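Local structure of beta-glucuronidase (Dictyoglomus thermophilum, 6XXW) at residues 142-154 and 377-391. The protein probably hydrolyses beta-D-glucuronides as a family 2 glycoside hydrolase, releasing glucuronic acid from the non-reducing end. Sequence-based numbering, arbitrary orientation.
Sequences DNTLTWDVLPPGE and VFTEGRVDGKTLEHH
Trp-147 and Arg-382 run side by side in the same direction, the arginine methylenes laid over one indole face. Arg-382 CG sits 3.9 Å from the centroid of the five-membered ring of Trp-147, a CH-pi contact 16° off the normal; the extended chain then carries the guanidinium past the six-membered ring, its plane turned 48° from the indole. Gly-153 O lies over the opposite face, toward its rim. In one of two modelled conformers of Glu-154, OE1 accepts from Trp-147 NE1 in the ring plane, and a water links it to Arg-382 NE. Cutting the indole back to an alanine would probably open a gap beside the arginine methylenes and Val-383 CG2, which lies 3.9 Å from Trp-147 CE3. Thr-387 OG1 donates to Trp-147 O over 2.8 Å and accepts from Asp-384 N, tying turn 146-149 to the capping box. Leu-150 CD1 presses on one face of His-391 (3.6 Å to CG), while another water bridges Leu-150 O and His-390 NE2. Arg-382 NH1 bonds Lys-376 O, NH2 forms a salt bridge with Glu-375, and His-391 bonds Tyr-427 of helix 422-438. The sugar-binding domain's loop before strand 153-157 thus docks onto loop 377-384 and the first turns of TIM-barrel helix 385-402.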
# COMPACT_ATOMS: atom_id res chain seq x y z
N ASP A 142 -21.48 -29.99 -3.76
CA ASP A 142 -20.24 -30.62 -4.19
C ASP A 142 -19.56 -29.67 -5.17
O ASP A 142 -20.18 -29.27 -6.16
CB ASP A 142 -20.53 -31.98 -4.84
CG ASP A 142 -19.28 -32.85 -5.06
OD1 ASP A 142 -18.15 -32.32 -5.12
OD2 ASP A 142 -19.42 -34.07 -5.19
N ASN A 143 -18.31 -29.29 -4.88
CA ASN A 143 -17.59 -28.36 -5.74
C ASN A 143 -16.61 -29.07 -6.67
O ASN A 143 -15.81 -28.40 -7.33
CB ASN A 143 -16.84 -27.31 -4.90
CG ASN A 143 -15.79 -27.91 -4.01
OD1 ASN A 143 -15.69 -29.13 -3.90
ND2 ASN A 143 -14.98 -27.06 -3.37
N THR A 144 -16.68 -30.40 -6.75
CA THR A 144 -15.79 -31.16 -7.62
C THR A 144 -16.17 -30.91 -9.07
O THR A 144 -17.29 -31.21 -9.49
CB THR A 144 -15.91 -32.65 -7.29
OG1 THR A 144 -15.70 -32.84 -5.88
CG2 THR A 144 -14.87 -33.45 -8.07
N LEU A 145 -15.24 -30.37 -9.85
CA LEU A 145 -15.52 -30.13 -11.26
C LEU A 145 -15.28 -31.39 -12.09
O LEU A 145 -14.48 -32.26 -11.72
CB LEU A 145 -14.66 -28.99 -11.79
CG LEU A 145 -14.86 -27.64 -11.10
CD1 LEU A 145 -13.67 -26.71 -11.35
CD2 LEU A 145 -16.15 -27.00 -11.57
N THR A 146 -15.98 -31.48 -13.22
CA THR A 146 -15.77 -32.53 -14.22
C THR A 146 -15.79 -31.89 -15.60
O THR A 146 -16.12 -30.71 -15.77
CB THR A 146 -16.84 -33.62 -14.15
OG1 THR A 146 -18.07 -33.10 -14.68
CG2 THR A 146 -17.06 -34.11 -12.72
N TRP A 147 -15.47 -32.69 -16.63
CA TRP A 147 -15.51 -32.13 -17.97
C TRP A 147 -16.91 -32.01 -18.54
O TRP A 147 -17.06 -31.44 -19.63
CB TRP A 147 -14.62 -32.95 -18.93
CG TRP A 147 -13.20 -32.51 -18.84
CD1 TRP A 147 -12.18 -33.17 -18.20
CD2 TRP A 147 -12.64 -31.30 -19.35
NE1 TRP A 147 -11.02 -32.44 -18.31
CE2 TRP A 147 -11.28 -31.29 -19.00
CE3 TRP A 147 -13.16 -30.23 -20.09
CZ2 TRP A 147 -10.42 -30.25 -19.36
CZ3 TRP A 147 -12.31 -29.19 -20.44
CH2 TRP A 147 -10.95 -29.21 -20.08
N ASP A 148 -17.95 -32.51 -17.87
CA ASP A 148 -19.30 -32.32 -18.39
C ASP A 148 -20.16 -31.43 -17.51
O ASP A 148 -21.39 -31.44 -17.65
CB ASP A 148 -20.01 -33.66 -18.63
CG ASP A 148 -19.88 -34.60 -17.48
OD1 ASP A 148 -19.74 -34.13 -16.33
OD2 ASP A 148 -19.91 -35.82 -17.73
N VAL A 149 -19.56 -30.65 -16.63
CA VAL A 149 -20.26 -29.53 -16.00
C VAL A 149 -19.60 -28.26 -16.52
O VAL A 149 -18.46 -28.28 -16.99
CB VAL A 149 -20.22 -29.59 -14.46
CG1 VAL A 149 -18.88 -29.08 -13.94
CG2 VAL A 149 -21.39 -28.79 -13.84
N LEU A 150 -20.34 -27.15 -16.47
CA LEU A 150 -19.83 -25.85 -16.88
C LEU A 150 -19.80 -24.91 -15.68
O LEU A 150 -20.83 -24.72 -15.02
CB LEU A 150 -20.69 -25.23 -17.99
CG LEU A 150 -20.68 -25.96 -19.34
CD1 LEU A 150 -21.74 -25.39 -20.25
CD2 LEU A 150 -19.30 -25.87 -20.01
N PRO A 151 -18.66 -24.29 -15.37
CA PRO A 151 -17.39 -24.45 -16.09
C PRO A 151 -16.68 -25.76 -15.74
O PRO A 151 -16.82 -26.25 -14.62
CB PRO A 151 -16.57 -23.25 -15.61
CG PRO A 151 -17.04 -23.04 -14.21
CD PRO A 151 -18.53 -23.36 -14.24
N PRO A 152 -15.93 -26.31 -16.69
CA PRO A 152 -15.31 -27.62 -16.49
C PRO A 152 -13.99 -27.58 -15.74
O PRO A 152 -13.32 -26.55 -15.62
CB PRO A 152 -15.10 -28.11 -17.93
CG PRO A 152 -14.78 -26.83 -18.68
CD PRO A 152 -15.74 -25.80 -18.06
N GLY A 153 -13.60 -28.76 -15.27
CA GLY A 153 -12.34 -28.99 -14.60
C GLY A 153 -12.20 -30.47 -14.38
O GLY A 153 -13.04 -31.26 -14.82
N GLU A 154 -11.15 -30.85 -13.65
CA GLU A 154 -10.87 -32.27 -13.46
C GLU A 154 -10.06 -32.47 -12.18
O GLU A 154 -9.10 -31.74 -11.93
CB GLU A 154 -10.11 -32.84 -14.66
CG GLU A 154 -9.06 -31.91 -15.25
CD GLU A 154 -8.38 -32.49 -16.49
OE1 GLU A 154 -8.56 -33.70 -16.75
OE2 GLU A 154 -7.65 -31.75 -17.18
N VAL A 377 -9.46 -29.68 -26.72
CA VAL A 377 -10.52 -29.52 -25.74
C VAL A 377 -11.80 -30.19 -26.20
O VAL A 377 -12.50 -30.81 -25.41
CB VAL A 377 -10.75 -28.01 -25.47
CG1 VAL A 377 -12.03 -27.80 -24.67
CG2 VAL A 377 -9.56 -27.42 -24.74
N PHE A 378 -12.12 -30.06 -27.49
CA PHE A 378 -13.38 -30.57 -28.03
C PHE A 378 -13.10 -31.96 -28.59
O PHE A 378 -12.92 -32.17 -29.79
CB PHE A 378 -13.93 -29.60 -29.07
CG PHE A 378 -14.37 -28.30 -28.46
CD1 PHE A 378 -15.67 -28.15 -28.01
CD2 PHE A 378 -13.47 -27.27 -28.27
CE1 PHE A 378 -16.09 -26.96 -27.42
CE2 PHE A 378 -13.88 -26.08 -27.68
CZ PHE A 378 -15.19 -25.93 -27.25
N THR A 379 -13.07 -32.92 -27.67
CA THR A 379 -12.57 -34.24 -27.98
C THR A 379 -13.10 -35.21 -26.93
O THR A 379 -13.50 -34.81 -25.83
CB THR A 379 -11.04 -34.25 -28.05
OG1 THR A 379 -10.58 -35.48 -28.62
CG2 THR A 379 -10.41 -34.03 -26.66
N GLU A 380 -13.15 -36.48 -27.30
CA GLU A 380 -13.51 -37.51 -26.35
C GLU A 380 -12.60 -37.42 -25.13
O GLU A 380 -11.39 -37.29 -25.27
CB GLU A 380 -13.39 -38.89 -27.00
CG GLU A 380 -14.43 -39.15 -28.08
CD GLU A 380 -14.07 -38.49 -29.40
OE1 GLU A 380 -12.91 -38.05 -29.55
OE2 GLU A 380 -14.94 -38.42 -30.30
N GLY A 381 -13.20 -37.45 -23.95
CA GLY A 381 -12.46 -37.30 -22.72
C GLY A 381 -12.59 -35.92 -22.10
O GLY A 381 -12.47 -35.80 -20.87
N ARG A 382 -12.84 -34.90 -22.91
CA ARG A 382 -13.03 -33.56 -22.36
C ARG A 382 -14.41 -33.02 -22.74
O ARG A 382 -15.43 -33.55 -22.29
CB ARG A 382 -11.89 -32.65 -22.82
CG ARG A 382 -10.57 -33.07 -22.19
CD ARG A 382 -9.41 -32.18 -22.56
NE ARG A 382 -8.20 -32.57 -21.84
CZ ARG A 382 -6.98 -32.57 -22.36
NH1 ARG A 382 -6.79 -32.19 -23.62
NH2 ARG A 382 -5.94 -32.94 -21.61
N VAL A 383 -14.46 -31.97 -23.56
CA VAL A 383 -15.73 -31.39 -23.98
C VAL A 383 -16.33 -32.27 -25.07
O VAL A 383 -15.81 -32.33 -26.19
CB VAL A 383 -15.56 -29.95 -24.45
CG1 VAL A 383 -16.87 -29.39 -24.97
CG2 VAL A 383 -14.99 -29.08 -23.32
N ASP A 384 -17.44 -32.93 -24.76
CA ASP A 384 -18.04 -33.93 -25.65
C ASP A 384 -19.56 -33.77 -25.66
O ASP A 384 -20.10 -32.73 -25.27
CB ASP A 384 -17.60 -35.34 -25.22
CG ASP A 384 -18.08 -35.72 -23.82
OD1 ASP A 384 -18.83 -34.94 -23.19
OD2 ASP A 384 -17.70 -36.80 -23.36
N GLY A 385 -20.26 -34.83 -26.07
CA GLY A 385 -21.71 -34.79 -26.14
C GLY A 385 -22.39 -34.58 -24.79
O GLY A 385 -23.45 -33.95 -24.71
N LYS A 386 -21.80 -35.12 -23.72
CA LYS A 386 -22.36 -34.89 -22.39
C LYS A 386 -22.26 -33.42 -21.99
O LYS A 386 -23.21 -32.86 -21.43
CB LYS A 386 -21.64 -35.77 -21.36
CG LYS A 386 -21.63 -37.26 -21.70
CD LYS A 386 -21.10 -38.13 -20.55
CE LYS A 386 -19.65 -37.82 -20.19
NZ LYS A 386 -18.67 -38.11 -21.29
N THR A 387 -21.10 -32.78 -22.27
CA THR A 387 -20.96 -31.35 -22.01
C THR A 387 -21.96 -30.55 -22.83
O THR A 387 -22.58 -29.61 -22.32
CB THR A 387 -19.54 -30.88 -22.33
OG1 THR A 387 -18.58 -31.85 -21.89
CG2 THR A 387 -19.23 -29.56 -21.65
N LEU A 388 -22.11 -30.90 -24.11
CA LEU A 388 -23.05 -30.19 -24.97
C LEU A 388 -24.47 -30.30 -24.42
O LEU A 388 -25.19 -29.30 -24.34
CB LEU A 388 -22.97 -30.76 -26.38
CG LEU A 388 -23.96 -30.18 -27.39
CD1 LEU A 388 -23.78 -28.65 -27.50
CD2 LEU A 388 -23.80 -30.89 -28.75
N GLU A 389 -24.87 -31.51 -24.01
CA GLU A 389 -26.19 -31.70 -23.42
C GLU A 389 -26.40 -30.77 -22.23
O GLU A 389 -27.46 -30.14 -22.10
CB GLU A 389 -26.35 -33.16 -22.99
CG GLU A 389 -27.78 -33.58 -22.73
CD GLU A 389 -28.55 -33.84 -24.01
OE1 GLU A 389 -27.97 -33.65 -25.10
OE2 GLU A 389 -29.73 -34.25 -23.92
N HIS A 390 -25.40 -30.66 -21.34
CA HIS A 390 -25.51 -29.75 -20.20
C HIS A 390 -25.60 -28.30 -20.66
O HIS A 390 -26.42 -27.53 -20.14
CB HIS A 390 -24.32 -29.94 -19.26
CG HIS A 390 -24.33 -29.03 -18.07
ND1 HIS A 390 -25.32 -29.08 -17.10
CD2 HIS A 390 -23.48 -28.05 -17.68
CE1 HIS A 390 -25.07 -28.17 -16.17
NE2 HIS A 390 -23.96 -27.53 -16.50
N HIS A 391 -24.77 -27.91 -21.62
CA HIS A 391 -24.79 -26.55 -22.14
C HIS A 391 -26.17 -26.19 -22.69
O HIS A 391 -26.69 -25.10 -22.43
CB HIS A 391 -23.71 -26.41 -23.20
CG HIS A 391 -23.26 -25.00 -23.46
ND1 HIS A 391 -22.03 -24.71 -24.03
CD2 HIS A 391 -23.88 -23.81 -23.29
CE1 HIS A 391 -21.91 -23.40 -24.18
NE2 HIS A 391 -23.01 -22.83 -23.72
O HOH W 1 -23.45 -24.76 -15.29
O HOH W 2 -8.02 -34.10 -19.30